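Local coordinates for uncharacterized hypothetical protein (Bacteroides vulgatus, PDB 4FMR) that is of uncharacterised function but probably binds DNA through an HU/IHF-like domain, which is joined to an Ig-like domain, at residues V5-L10 with D122-R127; F131-G136 with K159-A164; G171-S176 with M212-T217; T181-D186 with L201-L206. One frame throughout, in Å; residues are numbered along the deposited sequence.

Interaction 1: V5-L10 with D122-R127; sequences VLKAWL and DVLGER
Strand 5-10 runs parallel to strand 122-126, the axes of the two approaching to 4.5 Å at an angle of 20°, and four backbone hydrogen bonds join the segments. D122 N meets L6 O at 2.7 Å, almost in line with its C=O, while A8 bonds the facing strand twice: its N donates to D122 O and its O accepts from L124 N. The later bond from L10 N to G125 O is bent. L124 CD1 sits 3.7 Å from the centroid of the six-membered ring of W9, square over one face, and R127 CG lies over the opposite face, 3.6 Å from W9 CG. Beyond CG the arginine chain bends at chi3 (68°), which lays its guanidinium within 4° of parallel to the indole in an off-centre cation-pi contact. With W9 cut back to an alanine, L124 and R127 would be likely to lose the surface between them, leaving the guanidinium free to turn. On the other side of the sheet L10 CD1 meets V123 CG1 at 3.9 Å, and F86 and A90 of the second subunit pack on A8 and L10. With antiparallel strand 23-27 flanking 5-10, this is a three-stranded mixed sheet within the HU/IHF-like DNA-binding domain.

Interaction 2: F131-G136 with K159-A164; sequences FYIGSG and KNLTVA
The rings of F131 and Y132 meet K159 and the residues after it in different ways. K159 CB lies over one face of the Y132 ring, 4.3 Å from its centroid in a CH-pi contact displaced toward the rim, and G134 CA stands in plane at the ring's edge. The F131 ring has K159 O near its plane at the edge, while N160 O comes in obliquely, 3.2 Å from F131 CD1; R231 adds a cation-pi contact to this ring. Y132 takes the crowded position, CG between its backbone N and carbonyl carbon (chi1 61°), and this turns the phenol alongside the lysine, both side chains pointing the same way. K159 CG lies 3.5 Å from Y132 OH; beyond it the chain bends at chi2 (-79°). Replacing Y132 by a serine would probably leave the aliphatic part of K159 without its flat partner and freer to swing. The backbones pair once: K159 N donates to Y132 O at 3.0 Å, and the return bond from Y132 N to K159 O is weak. L161 CD2 reaches the same Y132 O at 3.4 Å and meets I133 CG1 at 4.0 Å. N160 ND2 is held by the carbonyl of K130. G134 and S135 both face F157 in a classic beta bulge, on the antiparallel edge strand 132-138 of the Ig-like domain.

Interaction 3: G171-S176 with M212-T217; sequences GVTLAS and MLTVTT
One water joins three oxygens across the strand pair: it donates to G171 O at 3.1 Å and is hydrogen-bonded to T173 OG1 at 2.9 Å and to T216 OG1 at 2.7 Å. It lies over the threonine face of an antiparallel pair in the Ig-like domain, where 171-176 runs between 209-217 and 182-184. Three hydrogen-bonded pairs, G171 with T216, T173 with T214 and A175 with M212, give six regular backbone bonds. T173 OG1 occupies the site between backbone N and carbonyl carbon (chi1 57°), which presents it to the water and brings it alongside T214. Two second-shell hydroxyls, S234 OG and S232 OG on strand 231-240, bond T214 OG1 and T216 OG1, so the hydroxyl row continues onto the next strand. The opposite face is apolar and buried. There V172 and L174 flank L213, whose two methyls divide the work: CD2 meets V172 CG1 at 4.0 Å, and CD1 turns to L174. The selenomethionine M212, exposed on the threonine face, bends at chi2 and chi3, and its end leads away from A175. In the buried layer, the closest of these apolar side-chain approaches is L174 CD2 to L213 CD1, at 3.8 Å.

Interaction 4: T181-D186 with L201-L206; sequences TVTKID and LLPASL
I185 and P203 meet at about a right angle, the isoleucine's CG1 resting 3.9 Å from CD of the proline ring. CG1 of I185 stands opposite its own carbonyl carbon (chi1 -75°), and from there the chain runs on to CD1, which reaches L202 CD2 at 4.3 Å. The other branch, CG2, faces the backbone instead, 4.2 Å from L201 O. One isoleucine thus touches three successive residues of the loop, each with a different atom. T183, two residues earlier, also points at the loop, and its two branches part company. Its methyl CG2 meets P203 CG at 4.2 Å, the two side chains passing one another and pointing opposite ways, while OG1 comes to 3.9 Å from L206 CD2, the L206 side chain lying aslant the threonine. P203 therefore lies against both residues, CD touching I185 and CG touching T183. The backbones stand well apart, 7.2 Å between the CA atoms of I185 and L202, and side chains reach across the gap, one of them to a backbone oxygen. T183 and I185 are held by backbone bonds to L174 and V172, and L174 also packs on both I185 and L206. Joining strand 182-184, at the margin of its sheet, to the loop between strands 197-201 and 209-217, the contact rests on van der Waals fit and apolar burial, which implies less directional constraint than backbone pairing.

Overall arrangement
The four contacts illustrate how chemistry follows place in a fold. Interaction 1 belongs to the DNA-binding domain and is partly buried, with the second subunit near it; interactions 2, 3 and 4 lie in the Ig-like domain. R127 of interaction 1 packs on Y132 and I133 of interaction 2, linking the two domains. Interaction 2, more buried, combines aromatic contacts with a single strand pairing, and its loop is tied to interaction 3 through T217 OG1, close to T162 O and A164 N. Interaction 3 is regular backbone pairing inside a sheet; interaction 4, nested within its loop, shares that sheet through neighbouring strands 171-176 and 182-184 but depends on side-chain packing.

Interaction 1: V5-L10 with D122-R127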
loop_
_atom_site.group_PDB
_atom_site.type_symbol
_atom_site.label_atom_id
_atom_site.label_comp_id
_atom_site.label_asym_id
_atom_site.label_seq_id
_atom_site.Cartn_x
_atom_site.Cartn_y
_atom_site.Cartn_z
ATOM N N VAL B 5 18.361 7.443 9.556
ATOM C CA VAL B 5 18.103 6.830 10.857
ATOM C C VAL B 5 16.599 6.883 11.163
ATOM O O VAL B 5 15.969 7.941 11.074
ATOM C CB VAL B 5 18.944 7.453 12.033
ATOM C CG1 VAL B 5 18.770 6.657 13.323
ATOM C CG2 VAL B 5 20.428 7.523 11.687
ATOM N N LEU B 6 16.035 5.726 11.513
ATOM C CA LEU B 6 14.666 5.612 12.014
ATOM C C LEU B 6 14.731 5.317 13.526
ATOM O O LEU B 6 15.545 4.490 13.954
ATOM C CB LEU B 6 13.826 4.543 11.277
ATOM C CG LEU B 6 13.441 4.790 9.818
ATOM C CD1 LEU B 6 12.739 3.586 9.250
ATOM C CD2 LEU B 6 12.555 5.993 9.673
ATOM N N LYS B 7 13.923 6.030 14.330
ATOM C CA LYS B 7 13.856 5.831 15.786
ATOM C C LYS B 7 12.623 4.990 16.109
ATOM O O LYS B 7 11.535 5.298 15.616
ATOM C CB LYS B 7 13.829 7.171 16.534
ATOM C CG LYS B 7 15.115 7.977 16.410
ATOM C CD LYS B 7 14.910 9.374 16.939
ATOM C CE LYS B 7 16.155 10.210 16.864
ATOM N NZ LYS B 7 15.962 11.506 17.555
ATOM N N ALA B 8 12.787 3.907 16.891
ATOM C CA ALA B 8 11.653 3.032 17.184
ATOM C C ALA B 8 11.569 2.614 18.658
ATOM O O ALA B 8 12.582 2.293 19.290
ATOM C CB ALA B 8 11.726 1.788 16.317
ATOM N N TRP B 9 10.329 2.603 19.183
ATOM C CA TRP B 9 9.965 2.160 20.530
ATOM C C TRP B 9 9.614 0.690 20.539
ATOM O O TRP B 9 9.221 0.140 19.503
ATOM C CB TRP B 9 8.753 2.936 21.080
ATOM C CG TRP B 9 8.918 4.412 21.235
ATOM C CD1 TRP B 9 8.250 5.386 20.552
ATOM C CD2 TRP B 9 9.708 5.084 22.225
ATOM N NE1 TRP B 9 8.605 6.628 21.029
ATOM C CE2 TRP B 9 9.515 6.473 22.044
ATOM C CE3 TRP B 9 10.579 4.647 23.241
ATOM C CZ2 TRP B 9 10.167 7.430 22.834
ATOM C CZ3 TRP B 9 11.231 5.596 24.017
ATOM C CH2 TRP B 9 11.029 6.969 23.807
ATOM N N LEU B 10 9.669 0.070 21.727
ATOM C CA LEU B 10 9.267 -1.316 21.922
ATOM C C LEU B 10 7.927 -1.301 22.653
ATOM O O LEU B 10 7.869 -0.984 23.845
ATOM C CB LEU B 10 10.345 -2.126 22.671
ATOM C CG LEU B 10 11.676 -2.343 21.940
ATOM C CD1 LEU B 10 12.783 -2.701 22.912
ATOM C CD2 LEU B 10 11.556 -3.412 20.885
ATOM N N ASP B 122 17.354 2.818 15.123
ATOM C CA ASP B 122 17.862 3.178 16.439
ATOM C C ASP B 122 16.757 2.860 17.451
ATOM O O ASP B 122 15.766 3.600 17.541
ATOM C CB ASP B 122 18.299 4.661 16.453
ATOM C CG ASP B 122 18.608 5.279 17.809
ATOM O OD1 ASP B 122 19.165 4.564 18.684
ATOM O OD2 ASP B 122 18.345 6.493 17.980
ATOM N N VAL B 123 16.901 1.707 18.153
ATOM C CA VAL B 123 15.939 1.204 19.146
ATOM C C VAL B 123 16.105 2.019 20.436
ATOM O O VAL B 123 17.187 2.040 21.019
ATOM C CB VAL B 123 16.082 -0.331 19.381
ATOM C CG1 VAL B 123 15.068 -0.843 20.409
ATOM C CG2 VAL B 123 15.946 -1.108 18.071
ATOM N N LEU B 124 15.032 2.710 20.853
ATOM C CA LEU B 124 15.006 3.584 22.038
ATOM C C LEU B 124 14.593 2.822 23.311
ATOM O O LEU B 124 14.608 3.388 24.409
ATOM C CB LEU B 124 14.020 4.761 21.813
ATOM C CG LEU B 124 14.147 5.632 20.553
ATOM C CD1 LEU B 124 12.953 6.545 20.429
ATOM C CD2 LEU B 124 15.416 6.464 20.566
ATOM N N GLY B 125 14.220 1.556 23.136
ATOM C CA GLY B 125 13.745 0.689 24.206
ATOM C C GLY B 125 12.239 0.781 24.343
ATOM O O GLY B 125 11.540 1.014 23.350
ATOM N N GLU B 126 11.727 0.604 25.575
ATOM C CA GLU B 126 10.293 0.701 25.860
ATOM C C GLU B 126 9.914 2.146 26.124
ATOM O O GLU B 126 10.761 2.919 26.577
ATOM C CB GLU B 126 9.898 -0.192 27.040
ATOM C CG GLU B 126 9.756 -1.650 26.638
ATOM C CD GLU B 126 9.499 -2.621 27.771
ATOM O OE1 GLU B 126 8.489 -2.453 28.493
ATOM O OE2 GLU B 126 10.289 -3.581 27.907
ATOM N N ARG B 127 8.653 2.516 25.812
ATOM C CA ARG B 127 8.113 3.869 26.004
ATOM C C ARG B 127 8.201 4.265 27.495
ATOM O O ARG B 127 7.976 3.415 28.363
ATOM C CB ARG B 127 6.671 3.988 25.471
ATOM C CG ARG B 127 6.584 3.811 23.954
ATOM C CD ARG B 127 5.313 4.332 23.313
ATOM N NE ARG B 127 5.218 5.793 23.362
ATOM C CZ ARG B 127 4.436 6.525 22.573
ATOM N NH1 ARG B 127 3.690 5.944 21.638
ATOM N NH2 ARG B 127 4.397 7.844 22.710
#

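Interaction 2: F131-G136 with K159-A164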
loop_
_atom_site.group_PDB
_atom_site.type_symbol
_atom_site.label_atom_id
_atom_site.label_comp_id
_atom_site.label_asym_id
_atom_site.label_seq_id
_atom_site.Cartn_x
_atom_site.Cartn_y
_atom_site.Cartn_z
ATOM N N PHE B 131 1.020 5.131 29.189
ATOM C CA PHE B 131 -0.113 5.850 28.615
ATOM C C PHE B 131 0.292 6.328 27.238
ATOM O O PHE B 131 0.958 7.362 27.091
ATOM C CB PHE B 131 -0.577 7.009 29.509
ATOM C CG PHE B 131 -1.656 7.888 28.917
ATOM C CD1 PHE B 131 -2.871 7.350 28.507
ATOM C CD2 PHE B 131 -1.490 9.267 28.849
ATOM C CE1 PHE B 131 -3.883 8.170 27.990
ATOM C CE2 PHE B 131 -2.510 10.087 28.356
ATOM C CZ PHE B 131 -3.702 9.535 27.937
ATOM N N TYR B 132 -0.086 5.540 26.224
ATOM C CA TYR B 132 0.275 5.790 24.844
ATOM C C TYR B 132 -0.603 4.994 23.894
ATOM O O TYR B 132 -1.258 4.031 24.301
ATOM C CB TYR B 132 1.769 5.420 24.609
ATOM C CG TYR B 132 2.091 3.962 24.870
ATOM C CD1 TYR B 132 1.861 2.991 23.897
ATOM C CD2 TYR B 132 2.627 3.550 26.087
ATOM C CE1 TYR B 132 2.128 1.645 24.143
ATOM C CE2 TYR B 132 2.903 2.209 26.341
ATOM C CZ TYR B 132 2.681 1.263 25.354
ATOM O OH TYR B 132 2.967 -0.063 25.594
ATOM N N ILE B 133 -0.565 5.401 22.622
ATOM C CA ILE B 133 -1.189 4.761 21.479
ATOM C C ILE B 133 -0.081 3.936 20.811
ATOM O O ILE B 133 0.894 4.518 20.329
ATOM C CB ILE B 133 -1.843 5.812 20.525
ATOM C CG1 ILE B 133 -2.933 6.653 21.248
ATOM C CG2 ILE B 133 -2.375 5.119 19.272
ATOM C CD1 ILE B 133 -3.418 7.960 20.524
ATOM N N GLY B 134 -0.210 2.608 20.861
ATOM C CA GLY B 134 0.760 1.661 20.315
ATOM C C GLY B 134 0.584 1.385 18.838
ATOM O O GLY B 134 1.534 1.496 18.053
ATOM N N SER B 135 -0.643 1.001 18.458
ATOM C CA SER B 135 -1.020 0.695 17.080
ATOM C C SER B 135 -2.469 1.085 16.809
ATOM O O SER B 135 -3.188 1.529 17.709
ATOM C CB SER B 135 -0.795 -0.784 16.786
ATOM O OG SER B 135 -1.103 -1.578 17.913
ATOM N N GLY B 136 -2.867 0.940 15.557
ATOM C CA GLY B 136 -4.196 1.273 15.084
ATOM C C GLY B 136 -4.669 0.355 13.981
ATOM O O GLY B 136 -3.855 -0.293 13.321
ATOM N N LYS B 159 -2.093 1.582 25.905
ATOM C CA LYS B 159 -2.071 1.463 27.359
ATOM C C LYS B 159 -2.829 2.596 28.004
ATOM O O LYS B 159 -2.576 3.768 27.698
ATOM C CB LYS B 159 -0.626 1.423 27.913
ATOM C CG LYS B 159 0.156 0.147 27.594
ATOM C CD LYS B 159 -0.194 -1.040 28.473
ATOM C CE LYS B 159 0.597 -2.256 28.055
ATOM N NZ LYS B 159 0.388 -3.402 28.978
ATOM N N ASN B 160 -3.778 2.218 28.895
ATOM C CA ASN B 160 -4.641 3.078 29.711
ATOM C C ASN B 160 -5.281 4.205 28.884
ATOM O O ASN B 160 -5.245 5.372 29.269
ATOM C CB ASN B 160 -3.843 3.644 30.891
ATOM C CG ASN B 160 -3.417 2.551 31.828
ATOM O OD1 ASN B 160 -4.248 1.826 32.400
ATOM N ND2 ASN B 160 -2.110 2.379 31.966
ATOM N N LEU B 161 -5.922 3.815 27.781
ATOM C CA LEU B 161 -6.550 4.716 26.813
ATOM C C LEU B 161 -8.021 5.039 27.152
ATOM O O LEU B 161 -8.579 5.916 26.489
ATOM C CB LEU B 161 -6.474 4.099 25.391
ATOM C CG LEU B 161 -5.086 3.992 24.741
ATOM C CD1 LEU B 161 -5.193 3.469 23.302
ATOM C CD2 LEU B 161 -4.379 5.342 24.707
ATOM N N THR B 162 -8.633 4.368 28.178
ATOM C CA THR B 162 -10.040 4.563 28.584
ATOM C C THR B 162 -10.363 6.046 28.725
ATOM O O THR B 162 -9.667 6.755 29.449
ATOM C CB THR B 162 -10.369 3.816 29.902
ATOM O OG1 THR B 162 -10.022 2.445 29.775
ATOM C CG2 THR B 162 -11.845 3.903 30.287
ATOM N N VAL B 163 -11.401 6.509 28.020
ATOM C CA VAL B 163 -11.843 7.907 28.091
ATOM C C VAL B 163 -12.779 8.026 29.327
ATOM O O VAL B 163 -13.834 7.399 29.368
ATOM C CB VAL B 163 -12.493 8.381 26.759
ATOM C CG1 VAL B 163 -13.102 9.771 26.909
ATOM C CG2 VAL B 163 -11.475 8.373 25.614
ATOM N N ALA B 164 -12.340 8.744 30.358
ATOM C CA ALA B 164 -13.107 8.895 31.610
ATOM C C ALA B 164 -12.834 10.244 32.257
ATOM O O ALA B 164 -11.795 10.857 31.982
ATOM C CB ALA B 164 -12.767 7.770 32.589
#

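Interaction 3: G171-S176 with M212-T217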
loop_
_atom_site.group_PDB
_atom_site.type_symbol
_atom_site.label_atom_id
_atom_site.label_comp_id
_atom_site.label_asym_id
_atom_site.label_seq_id
_atom_site.Cartn_x
_atom_site.Cartn_y
_atom_site.Cartn_z
ATOM N N GLY B 171 -11.860 13.205 25.989
ATOM C CA GLY B 171 -12.335 12.692 24.714
ATOM C C GLY B 171 -11.271 12.553 23.644
ATOM O O GLY B 171 -10.068 12.670 23.910
ATOM N N VAL B 172 -11.725 12.262 22.421
ATOM C CA VAL B 172 -10.857 12.077 21.266
ATOM C C VAL B 172 -11.035 13.273 20.334
ATOM O O VAL B 172 -12.164 13.674 20.053
ATOM C CB VAL B 172 -11.081 10.726 20.533
ATOM C CG1 VAL B 172 -9.959 10.467 19.525
ATOM C CG2 VAL B 172 -11.174 9.573 21.531
ATOM N N THR B 173 -9.897 13.855 19.900
ATOM C CA THR B 173 -9.809 14.981 18.978
ATOM C C THR B 173 -8.899 14.656 17.799
ATOM O O THR B 173 -7.981 13.831 17.899
ATOM C CB THR B 173 -9.294 16.262 19.682
ATOM O OG1 THR B 173 -8.028 15.996 20.266
ATOM C CG2 THR B 173 -10.262 16.822 20.730
ATOM N N LEU B 174 -9.151 15.341 16.689
ATOM C CA LEU B 174 -8.351 15.294 15.463
ATOM C C LEU B 174 -7.980 16.694 15.087
ATOM O O LEU B 174 -8.867 17.531 14.927
ATOM C CB LEU B 174 -9.109 14.625 14.317
ATOM C CG LEU B 174 -9.558 13.193 14.568
ATOM C CD1 LEU B 174 -10.835 12.925 13.825
ATOM C CD2 LEU B 174 -8.471 12.209 14.199
ATOM N N ALA B 175 -6.685 16.973 14.995
ATOM C CA ALA B 175 -6.214 18.296 14.610
ATOM C C ALA B 175 -5.616 18.205 13.218
ATOM O O ALA B 175 -4.691 17.422 12.995
ATOM C CB ALA B 175 -5.200 18.831 15.625
ATOM N N SER B 176 -6.181 18.963 12.274
ATOM C CA SER B 176 -5.754 19.007 10.871
ATOM C C SER B 176 -4.305 19.533 10.710
ATOM O O SER B 176 -4.015 20.628 11.164
ATOM C CB SER B 176 -6.707 19.906 10.083
ATOM O OG SER B 176 -6.236 20.064 8.756
HETATM N N MSE B 212 -3.453 15.026 13.675
HETATM C CA MSE B 212 -2.901 14.588 14.937
HETATM C C MSE B 212 -4.092 14.113 15.768
HETATM O O MSE B 212 -5.010 14.901 16.016
HETATM C CB MSE B 212 -2.067 15.676 15.636
HETATM C CG MSE B 212 -1.360 15.168 16.916
HETATM SE SE MSE B 212 -0.113 13.680 16.550
HETATM C CE MSE B 212 1.062 14.462 15.221
ATOM N N LEU B 213 -4.148 12.801 16.060
ATOM C CA LEU B 213 -5.189 12.198 16.876
ATOM C C LEU B 213 -4.735 12.245 18.352
ATOM O O LEU B 213 -3.639 11.796 18.679
ATOM C CB LEU B 213 -5.533 10.752 16.425
ATOM C CG LEU B 213 -6.737 10.091 17.148
ATOM C CD1 LEU B 213 -7.482 9.125 16.231
ATOM C CD2 LEU B 213 -6.304 9.350 18.416
ATOM N N THR B 214 -5.594 12.765 19.231
ATOM C CA THR B 214 -5.276 12.878 20.653
ATOM C C THR B 214 -6.384 12.268 21.495
ATOM O O THR B 214 -7.563 12.463 21.215
ATOM C CB THR B 214 -5.030 14.359 21.010
ATOM O OG1 THR B 214 -3.956 14.834 20.183
ATOM C CG2 THR B 214 -4.689 14.585 22.501
ATOM N N VAL B 215 -5.968 11.479 22.510
ATOM C CA VAL B 215 -6.793 10.847 23.538
ATOM C C VAL B 215 -6.538 11.626 24.818
ATOM O O VAL B 215 -5.412 11.614 25.305
ATOM C CB VAL B 215 -6.524 9.315 23.713
ATOM C CG1 VAL B 215 -7.247 8.766 24.951
ATOM C CG2 VAL B 215 -6.914 8.519 22.464
ATOM N N THR B 216 -7.555 12.341 25.329
ATOM C CA THR B 216 -7.465 13.116 26.576
ATOM C C THR B 216 -8.363 12.429 27.616
ATOM O O THR B 216 -9.539 12.148 27.337
ATOM C CB THR B 216 -7.830 14.583 26.347
ATOM O OG1 THR B 216 -6.992 15.111 25.331
ATOM C CG2 THR B 216 -7.710 15.429 27.611
ATOM N N THR B 217 -7.806 12.123 28.799
ATOM C CA THR B 217 -8.587 11.396 29.793
ATOM C C THR B 217 -8.076 11.657 31.205
ATOM O O THR B 217 -6.916 12.043 31.390
ATOM C CB THR B 217 -8.566 9.867 29.456
ATOM O OG1 THR B 217 -9.485 9.162 30.294
ATOM C CG2 THR B 217 -7.163 9.245 29.515
HETATM O O HOH W 1 -8.375 15.065 22.960
#

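Interaction 4: T181-D186 with L201-L206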
loop_
_atom_site.group_PDB
_atom_site.type_symbol
_atom_site.label_atom_id
_atom_site.label_comp_id
_atom_site.label_asym_id
_atom_site.label_seq_id
_atom_site.Cartn_x
_atom_site.Cartn_y
_atom_site.Cartn_z
ATOM N N THR B 181 -7.213 23.000 12.527
ATOM C CA THR B 181 -8.602 22.900 12.976
ATOM C C THR B 181 -8.785 21.589 13.743
ATOM O O THR B 181 -8.363 20.517 13.291
ATOM C CB THR B 181 -9.531 23.028 11.774
ATOM O OG1 THR B 181 -9.224 24.257 11.130
ATOM C CG2 THR B 181 -11.012 22.998 12.150
ATOM N N VAL B 182 -9.375 21.706 14.936
ATOM C CA VAL B 182 -9.605 20.573 15.822
ATOM C C VAL B 182 -11.070 20.130 15.674
ATOM O O VAL B 182 -11.973 20.962 15.697
ATOM C CB VAL B 182 -9.227 20.882 17.304
ATOM C CG1 VAL B 182 -9.520 19.691 18.205
ATOM C CG2 VAL B 182 -7.753 21.291 17.438
ATOM N N THR B 183 -11.279 18.824 15.493
ATOM C CA THR B 183 -12.593 18.188 15.423
ATOM C C THR B 183 -12.701 17.284 16.627
ATOM O O THR B 183 -11.916 16.341 16.744
ATOM C CB THR B 183 -12.805 17.393 14.081
ATOM O OG1 THR B 183 -12.631 18.231 12.942
ATOM C CG2 THR B 183 -14.177 16.693 14.006
ATOM N N LYS B 184 -13.650 17.540 17.517
ATOM C CA LYS B 184 -13.812 16.630 18.617
ATOM C C LYS B 184 -14.849 15.575 18.239
ATOM O O LYS B 184 -15.943 15.901 17.782
ATOM C CB LYS B 184 -14.176 17.335 19.930
ATOM C CG LYS B 184 -14.097 16.356 21.116
ATOM C CD LYS B 184 -14.150 17.039 22.439
ATOM C CE LYS B 184 -14.200 16.019 23.535
ATOM N NZ LYS B 184 -14.490 16.651 24.840
ATOM N N ILE B 185 -14.492 14.313 18.423
ATOM C CA ILE B 185 -15.381 13.184 18.215
ATOM C C ILE B 185 -16.369 13.166 19.395
ATOM O O ILE B 185 -15.944 13.249 20.554
ATOM C CB ILE B 185 -14.534 11.875 18.082
ATOM C CG1 ILE B 185 -13.843 11.830 16.695
ATOM C CG2 ILE B 185 -15.362 10.596 18.358
ATOM C CD1 ILE B 185 -12.578 11.124 16.679
ATOM N N ASP B 186 -17.681 13.075 19.105
ATOM C CA ASP B 186 -18.694 12.990 20.161
ATOM C C ASP B 186 -18.418 11.735 20.987
ATOM O O ASP B 186 -18.062 10.695 20.426
ATOM C CB ASP B 186 -20.118 12.978 19.572
ATOM C CG ASP B 186 -21.244 13.204 20.589
ATOM O OD1 ASP B 186 -21.310 12.449 21.591
ATOM O OD2 ASP B 186 -22.096 14.085 20.345
ATOM N N LEU B 201 -15.862 5.794 15.931
ATOM C CA LEU B 201 -16.491 6.062 14.636
ATOM C C LEU B 201 -15.990 7.406 14.188
ATOM O O LEU B 201 -16.159 8.366 14.916
ATOM C CB LEU B 201 -18.040 6.024 14.674
ATOM C CG LEU B 201 -18.724 6.247 13.281
ATOM C CD1 LEU B 201 -18.322 5.179 12.274
ATOM C CD2 LEU B 201 -20.233 6.223 13.400
ATOM N N LEU B 202 -15.318 7.484 13.055
ATOM C CA LEU B 202 -14.792 8.765 12.575
ATOM C C LEU B 202 -15.877 9.589 11.882
ATOM O O LEU B 202 -16.612 9.016 11.092
ATOM C CB LEU B 202 -13.612 8.540 11.595
ATOM C CG LEU B 202 -12.313 7.981 12.174
ATOM C CD1 LEU B 202 -11.389 7.501 11.068
ATOM C CD2 LEU B 202 -11.615 9.006 13.056
ATOM N N PRO B 203 -15.998 10.919 12.112
ATOM C CA PRO B 203 -16.996 11.709 11.338
ATOM C C PRO B 203 -16.743 11.629 9.817
ATOM O O PRO B 203 -15.594 11.506 9.371
ATOM C CB PRO B 203 -16.809 13.153 11.845
ATOM C CG PRO B 203 -15.984 13.036 13.088
ATOM C CD PRO B 203 -15.187 11.780 13.000
ATOM N N ALA B 204 -17.831 11.694 9.036
ATOM C CA ALA B 204 -17.836 11.570 7.579
ATOM C C ALA B 204 -17.336 12.822 6.862
ATOM O O ALA B 204 -16.797 12.711 5.762
ATOM C CB ALA B 204 -19.249 11.248 7.104
ATOM N N SER B 205 -17.483 13.984 7.487
ATOM C CA SER B 205 -17.155 15.305 6.939
ATOM C C SER B 205 -15.641 15.655 6.950
ATOM O O SER B 205 -15.284 16.719 6.441
ATOM C CB SER B 205 -17.912 16.387 7.717
ATOM O OG SER B 205 -17.654 16.258 9.106
ATOM N N LEU B 206 -14.766 14.786 7.506
ATOM C CA LEU B 206 -13.326 15.040 7.558
ATOM C C LEU B 206 -12.714 15.061 6.169
ATOM O O LEU B 206 -12.899 14.123 5.386
ATOM C CB LEU B 206 -12.595 13.992 8.413
ATOM C CG LEU B 206 -12.869 13.979 9.914
ATOM C CD1 LEU B 206 -12.495 12.645 10.503
ATOM C CD2 LEU B 206 -12.151 15.112 10.615
#